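Putative peptidase M23 (Pseudomonas aeruginosa PAO1, PDB 2HSI) binds a zinc ion and is probably a metalloendopeptidase of the M23 family, a group that cuts peptide cross-links of bacterial cell walls. Local coordinates at residues A189-K194 with G247-T252; G199-I204 with Q238-G243; R143-L148 with F215-Q220; G37-V42 with P273-G278. One frame throughout, in Å; residues are numbered along the deposited sequence.

Contact 1 of 4, residues A189-K194 with G247-T252; sequences AGTPIK and GKVGAT
Residues 189-194 and 247-252 form an antiparallel backbone ladder at one end of the M23 peptidase domain, where the edge strand 192-194 of a small three-stranded sheet pairs with its central strand 245-248. Three bonds tie the two segments. The amide of Ile193 gives to Gly247 O at 2.8 Å, that of Val249 to Thr191 O, and beyond the strands Gly190 N reaches Val249 O at 2.9 Å. All three are nearly straight at the hydrogen (165-168°); they differ in the donor's tilt from the carbonyl plane, least for Val249 N and most for Gly190 N. Pro192 and Lys248 make the non-hydrogen-bonded pair between them, and the carbonyl of Thr191 also accepts a CA-H...O contact from Lys248.

On the buried side Ile193 and Val249 cross at about a right angle, CG1 of the isoleucine 3.8 Å from CG2 of the valine. That methyl is brought inward because Val249 holds CG1 anti to its backbone N (chi1 173°), leaving CG2 3.4 Å from Thr191 O. Both side chains also rest on Met260, in the strand that begins next to the zinc ligand His259, and Gly250 bonds to the backbone of His259 itself. On the other side chi1 of Lys248, at -91°, lays its CG 3.3 Å from Gly190 O, and the bend at chi2 then carries CD to the CA of Pro192.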
loop_
_atom_site.group_PDB
_atom_site.type_symbol
_atom_site.label_atom_id
_atom_site.label_comp_id
_atom_site.label_asym_id
_atom_site.label_seq_id
_atom_site.Cartn_x
_atom_site.Cartn_y
_atom_site.Cartn_z
ATOM N N ALA A 189 20.427 -0.083 11.630
ATOM C CA ALA A 189 20.817 0.641 10.425
ATOM C C ALA A 189 21.718 -0.214 9.539
ATOM O O ALA A 189 22.605 -0.917 10.033
ATOM C CB ALA A 189 21.512 1.948 10.787
ATOM N N GLY A 190 21.472 -0.165 8.232
ATOM C CA GLY A 190 22.225 -0.972 7.279
ATOM C C GLY A 190 21.581 -2.295 6.896
ATOM O O GLY A 190 22.074 -2.987 6.007
ATOM N N THR A 191 20.496 -2.660 7.577
ATOM C CA THR A 191 19.700 -3.832 7.207
ATOM C C THR A 191 19.115 -3.621 5.802
ATOM O O THR A 191 18.532 -2.574 5.543
ATOM C CB THR A 191 18.567 -4.068 8.237
ATOM O OG1 THR A 191 19.134 -4.243 9.543
ATOM C CG2 THR A 191 17.724 -5.292 7.885
ATOM N N PRO A 192 19.310 -4.594 4.880
ATOM C CA PRO A 192 18.763 -4.459 3.520
ATOM C C PRO A 192 17.237 -4.545 3.508
ATOM O O PRO A 192 16.666 -5.370 4.222
ATOM C CB PRO A 192 19.364 -5.658 2.770
ATOM C CG PRO A 192 20.483 -6.156 3.639
ATOM C CD PRO A 192 20.055 -5.854 5.038
ATOM N N ILE A 193 16.602 -3.674 2.718
ATOM C CA ILE A 193 15.145 -3.630 2.582
ATOM C C ILE A 193 14.773 -4.225 1.236
ATOM O O ILE A 193 15.248 -3.762 0.201
ATOM C CB ILE A 193 14.588 -2.179 2.703
ATOM C CG1 ILE A 193 14.931 -1.591 4.077
ATOM C CG2 ILE A 193 13.065 -2.152 2.501
ATOM C CD1 ILE A 193 14.662 -0.092 4.199
ATOM N N LYS A 194 13.930 -5.252 1.266
ATOM C CA LYS A 194 13.548 -5.974 0.056
ATOM C C LYS A 194 12.112 -5.675 -0.381
ATOM O O LYS A 194 11.241 -5.471 0.459
ATOM C CB LYS A 194 13.797 -7.472 0.224
ATOM C CG LYS A 194 15.286 -7.836 0.344
ATOM C CD LYS A 194 15.500 -9.124 1.122
ATOM C CE LYS A 194 15.405 -8.887 2.627
ATOM N NZ LYS A 194 15.541 -10.145 3.409
ATOM N N GLY A 247 17.175 -0.764 -0.800
ATOM C CA GLY A 247 18.114 0.071 -0.073
ATOM C C GLY A 247 18.344 -0.467 1.319
ATOM O O GLY A 247 18.110 -1.649 1.573
ATOM N N LYS A 248 18.801 0.401 2.218
ATOM C CA LYS A 248 19.240 0.005 3.551
ATOM C C LYS A 248 18.536 0.839 4.631
ATOM O O LYS A 248 18.312 2.040 4.440
ATOM C CB LYS A 248 20.773 0.169 3.668
ATOM C CG LYS A 248 21.661 -1.053 3.312
ATOM C CD LYS A 248 21.408 -1.663 1.938
ATOM C CE LYS A 248 22.621 -2.387 1.372
ATOM N NZ LYS A 248 23.521 -1.443 0.642
ATOM N N VAL A 249 18.197 0.201 5.752
ATOM C CA VAL A 249 17.582 0.872 6.921
ATOM C C VAL A 249 18.458 2.022 7.458
ATOM O O VAL A 249 19.685 1.926 7.463
ATOM C CB VAL A 249 17.248 -0.158 8.058
ATOM C CG1 VAL A 249 16.766 0.523 9.349
ATOM C CG2 VAL A 249 16.187 -1.141 7.596
ATOM N N GLY A 250 17.825 3.116 7.874
ATOM C CA GLY A 250 18.556 4.222 8.486
ATOM C C GLY A 250 17.733 5.083 9.419
ATOM O O GLY A 250 16.688 4.657 9.930
ATOM N N ALA A 251 18.197 6.317 9.599
ATOM C CA ALA A 251 17.610 7.264 10.541
ATOM C C ALA A 251 17.524 8.669 9.946
ATOM O O ALA A 251 17.548 9.656 10.685
ATOM C CB ALA A 251 18.438 7.298 11.825
ATOM N N THR A 252 17.419 8.755 8.619
ATOM C CA THR A 252 17.345 10.047 7.932
ATOM C C THR A 252 15.997 10.733 8.141
ATOM O O THR A 252 15.015 10.087 8.516
ATOM C CB THR A 252 17.648 9.938 6.416
ATOM O OG1 THR A 252 16.773 8.975 5.809
ATOM C CG2 THR A 252 19.112 9.555 6.184
#

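Contact 2 of 4, residues G199-I204 with Q238-G243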
loop_
_atom_site.group_PDB
_atom_site.type_symbol
_atom_site.label_atom_id
_atom_site.label_comp_id
_atom_site.label_asym_id
_atom_site.label_seq_id
_atom_site.Cartn_x
_atom_site.Cartn_y
_atom_site.Cartn_z
ATOM N N GLY A 199 7.445 -4.556 -8.566
ATOM C CA GLY A 199 6.881 -3.236 -8.827
ATOM C C GLY A 199 7.841 -2.262 -9.454
ATOM O O GLY A 199 9.022 -2.565 -9.624
ATOM N N LYS A 200 7.322 -1.087 -9.798
ATOM C CA LYS A 200 8.124 -0.036 -10.394
ATOM C C LYS A 200 8.351 1.069 -9.355
ATOM O O LYS A 200 7.415 1.461 -8.646
ATOM C CB LYS A 200 7.420 0.509 -11.647
ATOM C CG LYS A 200 8.204 1.585 -12.398
ATOM C CD LYS A 200 7.410 2.132 -13.585
ATOM C CE LYS A 200 7.244 1.087 -14.677
ATOM N NZ LYS A 200 6.971 1.703 -15.999
ATOM N N VAL A 201 9.595 1.540 -9.251
ATOM C CA VAL A 201 9.932 2.683 -8.391
ATOM C C VAL A 201 9.328 3.946 -9.014
ATOM O O VAL A 201 9.739 4.367 -10.090
ATOM C CB VAL A 201 11.463 2.828 -8.198
ATOM C CG1 VAL A 201 11.782 3.980 -7.243
ATOM C CG2 VAL A 201 12.064 1.514 -7.670
ATOM N N ILE A 202 8.313 4.504 -8.359
ATOM C CA ILE A 202 7.597 5.661 -8.897
ATOM C C ILE A 202 7.923 6.967 -8.165
ATOM O O ILE A 202 7.501 8.051 -8.597
ATOM C CB ILE A 202 6.061 5.437 -8.930
ATOM C CG1 ILE A 202 5.517 5.110 -7.532
ATOM C CG2 ILE A 202 5.724 4.354 -9.961
ATOM C CD1 ILE A 202 3.998 5.330 -7.352
ATOM N N LEU A 203 8.681 6.864 -7.075
ATOM C CA LEU A 203 9.114 8.067 -6.331
ATOM C C LEU A 203 10.325 7.815 -5.438
ATOM O O LEU A 203 10.397 6.814 -4.735
ATOM C CB LEU A 203 7.954 8.671 -5.507
ATOM C CG LEU A 203 8.177 10.029 -4.812
ATOM C CD1 LEU A 203 8.658 11.086 -5.785
ATOM C CD2 LEU A 203 6.936 10.517 -4.096
ATOM N N ILE A 204 11.289 8.728 -5.514
ATOM C CA ILE A 204 12.464 8.732 -4.656
ATOM C C ILE A 204 12.599 10.169 -4.165
ATOM O O ILE A 204 12.537 11.107 -4.951
ATOM C CB ILE A 204 13.741 8.281 -5.410
ATOM C CG1 ILE A 204 13.697 6.777 -5.681
ATOM C CG2 ILE A 204 15.023 8.611 -4.613
ATOM C CD1 ILE A 204 14.822 6.284 -6.605
ATOM N N GLN A 238 12.658 2.246 -12.169
ATOM C CA GLN A 238 13.217 0.885 -12.188
ATOM C C GLN A 238 12.188 -0.182 -11.818
ATOM O O GLN A 238 11.442 -0.041 -10.849
ATOM C CB GLN A 238 14.426 0.769 -11.256
ATOM C CG GLN A 238 15.144 -0.582 -11.314
ATOM C CD GLN A 238 16.388 -0.634 -10.467
ATOM O OE1 GLN A 238 16.939 0.397 -10.081
ATOM N NE2 GLN A 238 16.844 -1.841 -10.175
ATOM N N GLN A 239 12.168 -1.256 -12.596
ATOM C CA GLN A 239 11.280 -2.375 -12.317
ATOM C C GLN A 239 12.029 -3.401 -11.494
ATOM O O GLN A 239 13.072 -3.913 -11.911
ATOM C CB GLN A 239 10.708 -2.950 -13.616
ATOM C CG GLN A 239 9.960 -1.886 -14.439
ATOM C CD GLN A 239 9.235 -2.427 -15.666
ATOM O OE1 GLN A 239 8.658 -3.514 -15.639
ATOM N NE2 GLN A 239 9.240 -1.645 -16.746
ATOM N N VAL A 240 11.512 -3.662 -10.299
ATOM C CA VAL A 240 12.184 -4.528 -9.327
ATOM C C VAL A 240 11.365 -5.793 -9.083
ATOM O O VAL A 240 10.142 -5.739 -9.093
ATOM C CB VAL A 240 12.513 -3.777 -7.984
ATOM C CG1 VAL A 240 13.442 -2.610 -8.243
ATOM C CG2 VAL A 240 11.254 -3.306 -7.259
ATOM N N PRO A 241 12.034 -6.953 -8.928
ATOM C CA PRO A 241 11.274 -8.150 -8.593
ATOM C C PRO A 241 10.909 -8.178 -7.107
ATOM O O PRO A 241 11.521 -7.461 -6.306
ATOM C CB PRO A 241 12.274 -9.274 -8.876
ATOM C CG PRO A 241 13.605 -8.654 -8.571
ATOM C CD PRO A 241 13.483 -7.229 -9.049
ATOM N N ARG A 242 9.956 -9.032 -6.746
ATOM C CA ARG A 242 9.734 -9.395 -5.342
ATOM C C ARG A 242 11.065 -9.871 -4.733
ATOM O O ARG A 242 11.731 -10.744 -5.287
ATOM C CB ARG A 242 8.677 -10.488 -5.261
ATOM C CG ARG A 242 8.423 -11.074 -3.892
ATOM C CD ARG A 242 7.380 -12.169 -4.053
ATOM N NE ARG A 242 7.072 -12.861 -2.807
ATOM C CZ ARG A 242 6.215 -13.873 -2.702
ATOM N NH1 ARG A 242 5.569 -14.333 -3.772
ATOM N NH2 ARG A 242 6.000 -14.430 -1.520
ATOM N N GLY A 243 11.469 -9.263 -3.619
ATOM C CA GLY A 243 12.755 -9.590 -3.000
ATOM C C GLY A 243 13.940 -8.751 -3.447
ATOM O O GLY A 243 15.021 -8.861 -2.871
#
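The carbonyl oxygen of Gly199 receives the amide of Val240 at 2.8 Å, an almost perfectly straight bond of 178° at the hydrogen, with the donor nearly along the C=O axis. The same oxygen is approached by the CA of Gln239 and by a methyl of Val240, whose CG2 lies 3.3 Å from it. CG2 gets there because it sits between the backbone N and the carbonyl carbon of its own residue, while CG1 is anti to that carbon (chi1 -61°).

The pair is closed in the other direction by Gly199 N, which gives to Val240 O at 3.0 Å in the carbonyl plane. Two residues on, Val201 N donates to Gln238 O at 2.9 Å, so the hydrogen-bonded pair Gly199-Val240 is followed by the non-hydrogen-bonded pair Lys200-Gln239. This adds the short strand 239-240 to the start of strand 199-207 in the large antiparallel sheet of the M23 domain, and strand 213-219 takes the other edge of 199-207.

The two long side chains share one face. Lys200 bends at chi3 (-68°), and its CE comes 4.0 Å from NE2 of Gln239, the aliphatic part of one chain lying against the amide end of the other. On the face behind, Val201 and Val240 both lean on Val234; between themselves they meet loosely, CG2 of Val201 being 4.4 Å from CG1 of Val240.

Contact 3 of 4, residues R143-L148 with F215-Q220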
loop_
_atom_site.group_PDB
_atom_site.type_symbol
_atom_site.label_atom_id
_atom_site.label_comp_id
_atom_site.label_asym_id
_atom_site.label_seq_id
_atom_site.Cartn_x
_atom_site.Cartn_y
_atom_site.Cartn_z
ATOM N N ARG A 143 -1.262 7.307 -7.838
ATOM C CA ARG A 143 -0.947 6.628 -9.096
ATOM C C ARG A 143 -1.746 5.316 -9.243
ATOM O O ARG A 143 -1.825 4.517 -8.303
ATOM C CB ARG A 143 0.547 6.356 -9.216
ATOM C CG ARG A 143 0.972 5.965 -10.625
ATOM C CD ARG A 143 2.152 5.034 -10.562
ATOM N NE ARG A 143 2.668 4.622 -11.870
ATOM C CZ ARG A 143 3.533 5.326 -12.601
ATOM N NH1 ARG A 143 3.980 6.506 -12.175
ATOM N NH2 ARG A 143 3.956 4.847 -13.763
ATOM N N PHE A 144 -2.373 5.135 -10.399
ATOM C CA PHE A 144 -3.138 3.923 -10.674
ATOM C C PHE A 144 -2.705 3.337 -12.021
ATOM O O PHE A 144 -3.316 3.595 -13.050
ATOM C CB PHE A 144 -4.656 4.203 -10.633
ATOM C CG PHE A 144 -5.507 2.953 -10.589
ATOM C CD1 PHE A 144 -5.757 2.301 -9.379
ATOM C CD2 PHE A 144 -6.046 2.420 -11.755
ATOM C CE1 PHE A 144 -6.552 1.130 -9.350
ATOM C CE2 PHE A 144 -6.816 1.256 -11.736
ATOM C CZ PHE A 144 -7.067 0.615 -10.534
ATOM N N SER A 145 -1.648 2.535 -11.995
ATOM C CA SER A 145 -1.125 1.918 -13.208
ATOM C C SER A 145 -1.929 0.635 -13.505
ATOM O O SER A 145 -2.522 0.075 -12.589
ATOM C CB SER A 145 0.371 1.632 -13.031
ATOM O OG SER A 145 0.586 0.684 -12.000
ATOM N N PRO A 146 -1.976 0.185 -14.783
ATOM C CA PRO A 146 -2.885 -0.932 -15.156
ATOM C C PRO A 146 -2.543 -2.363 -14.735
ATOM O O PRO A 146 -3.415 -3.243 -14.778
ATOM C CB PRO A 146 -2.938 -0.838 -16.684
ATOM C CG PRO A 146 -1.652 -0.215 -17.070
ATOM C CD PRO A 146 -1.274 0.730 -15.961
ATOM N N GLY A 147 -1.292 -2.610 -14.361
ATOM C CA GLY A 147 -0.826 -3.971 -14.128
ATOM C C GLY A 147 -1.308 -4.648 -12.856
ATOM O O GLY A 147 -1.611 -4.001 -11.850
ATOM N N LEU A 148 -1.360 -5.971 -12.911
ATOM C CA LEU A 148 -1.750 -6.796 -11.774
ATOM C C LEU A 148 -0.526 -7.069 -10.905
ATOM O O LEU A 148 0.544 -7.408 -11.431
ATOM C CB LEU A 148 -2.366 -8.122 -12.255
ATOM C CG LEU A 148 -3.674 -8.078 -13.078
ATOM C CD1 LEU A 148 -3.876 -9.362 -13.884
ATOM C CD2 LEU A 148 -4.895 -7.805 -12.211
ATOM N N PHE A 215 9.044 4.904 -3.074
ATOM C CA PHE A 215 7.718 4.345 -3.348
ATOM C C PHE A 215 7.824 3.300 -4.458
ATOM O O PHE A 215 8.386 3.579 -5.519
ATOM C CB PHE A 215 6.759 5.420 -3.864
ATOM C CG PHE A 215 6.250 6.383 -2.817
ATOM C CD1 PHE A 215 4.892 6.466 -2.558
ATOM C CD2 PHE A 215 7.101 7.266 -2.167
ATOM C CE1 PHE A 215 4.395 7.387 -1.646
ATOM C CE2 PHE A 215 6.609 8.174 -1.239
ATOM C CZ PHE A 215 5.259 8.230 -0.979
ATOM N N VAL A 216 7.250 2.121 -4.214
ATOM C CA VAL A 216 7.180 1.029 -5.191
ATOM C C VAL A 216 5.722 0.716 -5.567
ATOM O O VAL A 216 4.897 0.339 -4.712
ATOM C CB VAL A 216 7.863 -0.260 -4.669
ATOM C CG1 VAL A 216 7.770 -1.376 -5.701
ATOM C CG2 VAL A 216 9.323 -0.000 -4.317
ATOM N N ASP A 217 5.417 0.889 -6.847
ATOM C CA ASP A 217 4.072 0.652 -7.362
ATOM C C ASP A 217 3.915 -0.822 -7.765
ATOM O O ASP A 217 4.442 -1.248 -8.780
ATOM C CB ASP A 217 3.800 1.618 -8.525
ATOM C CG ASP A 217 2.459 1.384 -9.211
ATOM O OD1 ASP A 217 1.548 0.821 -8.584
ATOM O OD2 ASP A 217 2.315 1.785 -10.392
ATOM N N HIS A 218 3.175 -1.592 -6.970
ATOM C CA HIS A 218 2.910 -2.995 -7.317
ATOM C C HIS A 218 1.840 -3.147 -8.399
ATOM O O HIS A 218 1.658 -4.232 -8.923
ATOM C CB HIS A 218 2.566 -3.836 -6.075
ATOM C CG HIS A 218 3.514 -3.633 -4.934
ATOM N ND1 HIS A 218 4.850 -3.965 -5.010
ATOM C CD2 HIS A 218 3.326 -3.115 -3.697
ATOM C CE1 HIS A 218 5.446 -3.651 -3.873
ATOM N NE2 HIS A 218 4.539 -3.146 -3.055
ATOM N N GLY A 219 1.128 -2.061 -8.700
ATOM C CA GLY A 219 0.108 -2.033 -9.743
ATOM C C GLY A 219 -1.276 -1.729 -9.187
ATOM O O GLY A 219 -1.618 -2.159 -8.087
ATOM N N GLN A 220 -2.063 -0.979 -9.956
ATOM C CA GLN A 220 -3.465 -0.658 -9.626
ATOM C C GLN A 220 -3.643 -0.088 -8.216
ATOM O O GLN A 220 -4.499 -0.532 -7.446
ATOM C CB GLN A 220 -4.404 -1.857 -9.879
ATOM C CG GLN A 220 -4.516 -2.259 -11.349
ATOM C CD GLN A 220 -5.678 -3.192 -11.632
ATOM O OE1 GLN A 220 -6.709 -3.161 -10.959
ATOM N NE2 GLN A 220 -5.524 -4.011 -12.663
HETATM O O HOH W 1 -0.662 2.065 -9.193
#
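Asp217 OD2 is held from two directions by the 143-148 loop: Ser145 OG donates to it at 2.6 Å, on the syn side of the carboxylate, and Arg143 NE makes a salt bridge at 3.2 Å. The arginine makes this contact through NE, and the guanidinium and carboxylate planes stand 61° apart. The serine hydroxyl is placed for this by a chi1 of 64°, which sets OG between its own backbone N and carbonyl carbon.

The other oxygen, OD1, takes a water at 2.6 Å. That water also donates to Arg143 O and accepts from Ser145 N, stitching the loop backbone to the same aspartate. OD1 further accepts Gly219 N, from above the carboxylate plane, in an Asx turn; His218 and Gly219 form a classic beta bulge opposite Phe222, and the turn brings Gln220 against the loop.

Gln220 grips the loop at both ends. Its N gives a bent bond of 134° to Ser145 O, and its NE2 reaches Pro146 O at 3.1 Å, coming from above that carbonyl's plane. Its CA lies over one face of the Phe144 ring, 3.9 Å from the centroid, a CH-pi contact. Farther out, Gln220 OE1 accepts from Val62 N and Phe144 touches Pro59, so strand 58-64 of the N-terminal sheet joins the M23 sheet here. With an arginine, a hydroxyl, a water and a backbone amide around it, the buried Asp217 is probably stabilised as the carboxylate.

Contact 4 of 4, residues G37-V42 with P273-G278; sequences GGVAVV and PAIFIG
No backbone bond joins residues 37-42 to 273-278, though Gly37 is backbone-bonded to Asp272, just before the helix, and the nearest alpha carbons, those of Gly38 and Ile275, stand 7.6 Å apart. This is a strand-to-helix packing contact: the start of edge strand 39-43 in the N-terminal six-stranded antiparallel sheet meets the short C-terminal helix 273-277, which follows directly on the M23 sheet. The helix is weakly bonded and ends at Gly278 in a Schellman motif.

Three apolar side chains make the join. Ile275 extends toward the strand with CG1 anti to its carbonyl carbon (chi1 -65°), and its terminal methyl CD1 settles 3.7 Å from the CA of Gly38. The same CD1 lies 4.1 Å from CG2 of Val39. That valine methyl is shared, since CZ of Phe276, one position further along the helix, meets it too.

Everything that touches is buried. Leu31 of helix 26-31 packs against both Ile275 and Phe276, while Val39 also touches Val73 on the neighbouring strand of its sheet. Phe276 in turn reaches Val264 and Leu266 of strand 260-266, and its ring meets that of Phe222, linking the N-terminal sheet to the peptidase sheet. Val39 and Phe276 cross at about a right angle, and their closest atoms are CG2 of the valine and CZ of the ring, 3.8 Å apart.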
loop_
_atom_site.group_PDB
_atom_site.type_symbol
_atom_site.label_atom_id
_atom_site.label_comp_id
_atom_site.label_asym_id
_atom_site.label_seq_id
_atom_site.Cartn_x
_atom_site.Cartn_y
_atom_site.Cartn_z
ATOM N N GLY A 37 -8.702 1.293 8.611
ATOM C CA GLY A 37 -7.278 0.938 8.469
ATOM C C GLY A 37 -7.052 -0.446 7.877
ATOM O O GLY A 37 -5.904 -0.890 7.733
ATOM N N GLY A 38 -8.145 -1.132 7.534
ATOM C CA GLY A 38 -8.090 -2.513 7.060
ATOM C C GLY A 38 -8.408 -2.676 5.580
ATOM O O GLY A 38 -8.264 -1.733 4.802
ATOM N N VAL A 39 -8.819 -3.885 5.201
ATOM C CA VAL A 39 -9.029 -4.267 3.798
ATOM C C VAL A 39 -10.360 -5.023 3.619
ATOM O O VAL A 39 -10.677 -5.927 4.389
ATOM C CB VAL A 39 -7.846 -5.147 3.266
ATOM C CG1 VAL A 39 -8.085 -5.603 1.813
ATOM C CG2 VAL A 39 -6.500 -4.418 3.371
ATOM N N ALA A 40 -11.131 -4.664 2.594
ATOM C CA ALA A 40 -12.342 -5.427 2.274
ATOM C C ALA A 40 -12.194 -6.073 0.913
ATOM O O ALA A 40 -11.834 -5.402 -0.057
ATOM C CB ALA A 40 -13.564 -4.522 2.305
ATOM N N VAL A 41 -12.465 -7.375 0.847
ATOM C CA VAL A 41 -12.500 -8.105 -0.420
ATOM C C VAL A 41 -13.954 -8.186 -0.869
ATOM O O VAL A 41 -14.792 -8.743 -0.165
ATOM C CB VAL A 41 -11.874 -9.517 -0.301
ATOM C CG1 VAL A 41 -11.951 -10.269 -1.649
ATOM C CG2 VAL A 41 -10.422 -9.426 0.206
ATOM N N VAL A 42 -14.254 -7.593 -2.021
ATOM C CA VAL A 42 -15.645 -7.438 -2.463
ATOM C C VAL A 42 -15.891 -8.165 -3.783
ATOM O O VAL A 42 -15.226 -7.889 -4.772
ATOM C CB VAL A 42 -16.048 -5.935 -2.601
ATOM C CG1 VAL A 42 -17.525 -5.790 -2.895
ATOM C CG2 VAL A 42 -15.705 -5.140 -1.330
ATOM N N PRO A 273 -0.059 -2.906 7.128
ATOM C CA PRO A 273 0.792 -3.833 6.390
ATOM C C PRO A 273 0.821 -5.244 6.982
ATOM O O PRO A 273 1.111 -6.187 6.253
ATOM C CB PRO A 273 2.175 -3.176 6.485
ATOM C CG PRO A 273 1.868 -1.729 6.687
ATOM C CD PRO A 273 0.731 -1.781 7.655
ATOM N N ALA A 274 0.491 -5.379 8.274
ATOM C CA ALA A 274 0.444 -6.685 8.949
ATOM C C ALA A 274 -0.590 -7.648 8.334
ATOM O O ALA A 274 -0.388 -8.851 8.349
ATOM C CB ALA A 274 0.207 -6.525 10.451
ATOM N N ILE A 275 -1.674 -7.100 7.784
ATOM C CA ILE A 275 -2.703 -7.888 7.078
ATOM C C ILE A 275 -2.078 -8.707 5.936
ATOM O O ILE A 275 -2.335 -9.909 5.793
ATOM C CB ILE A 275 -3.833 -6.956 6.543
ATOM C CG1 ILE A 275 -4.591 -6.308 7.710
ATOM C CG2 ILE A 275 -4.812 -7.700 5.586
ATOM C CD1 ILE A 275 -5.530 -5.205 7.294
ATOM N N PHE A 276 -1.203 -8.054 5.174
ATOM C CA PHE A 276 -0.587 -8.632 3.984
ATOM C C PHE A 276 0.507 -9.661 4.269
ATOM O O PHE A 276 0.826 -10.480 3.410
ATOM C CB PHE A 276 -0.040 -7.506 3.098
ATOM C CG PHE A 276 -1.098 -6.557 2.627
ATOM C CD1 PHE A 276 -1.771 -6.790 1.432
ATOM C CD2 PHE A 276 -1.447 -5.449 3.393
ATOM C CE1 PHE A 276 -2.763 -5.929 0.998
ATOM C CE2 PHE A 276 -2.444 -4.593 2.971
ATOM C CZ PHE A 276 -3.100 -4.831 1.768
ATOM N N ILE A 277 1.091 -9.606 5.460
ATOM C CA ILE A 277 2.130 -10.571 5.837
ATOM C C ILE A 277 1.564 -11.697 6.717
ATOM O O ILE A 277 2.280 -12.627 7.087
ATOM C CB ILE A 277 3.380 -9.876 6.489
ATOM C CG1 ILE A 277 3.012 -9.177 7.805
ATOM C CG2 ILE A 277 4.040 -8.893 5.489
ATOM C CD1 ILE A 277 4.196 -8.535 8.533
ATOM N N GLY A 278 0.271 -11.603 7.027
ATOM C CA GLY A 278 -0.428 -12.589 7.856
ATOM C C GLY A 278 -0.352 -12.356 9.360
ATOM O O GLY A 278 -0.414 -13.313 10.134
#

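In the fold
Contact 4 is wholly buried and apolar, while contacts 1, 2 and 3 are partly buried and rest on hydrogen bonds. Contacts 1 and 2 are both antiparallel strand pairings within the M23 domain, one nested inside the other along the chain, and they touch where Lys194 CG packs on Gly243 O. Contacts 2 and 3 hold neighbouring strands of one sheet, 199-207 and 213-219, and Ile202 lies against both Arg143 and Asp217. Contact 4 joins the N-terminal sheet directly to the C-terminal helix, through hydrocarbon alone; contact 3 ties loop 143-148 to strand 213-219 through charge and water, and meets the N-terminal sheet at its margin, through Gln220 and Phe144. Contact 1 lies nearest the zinc-binding histidines.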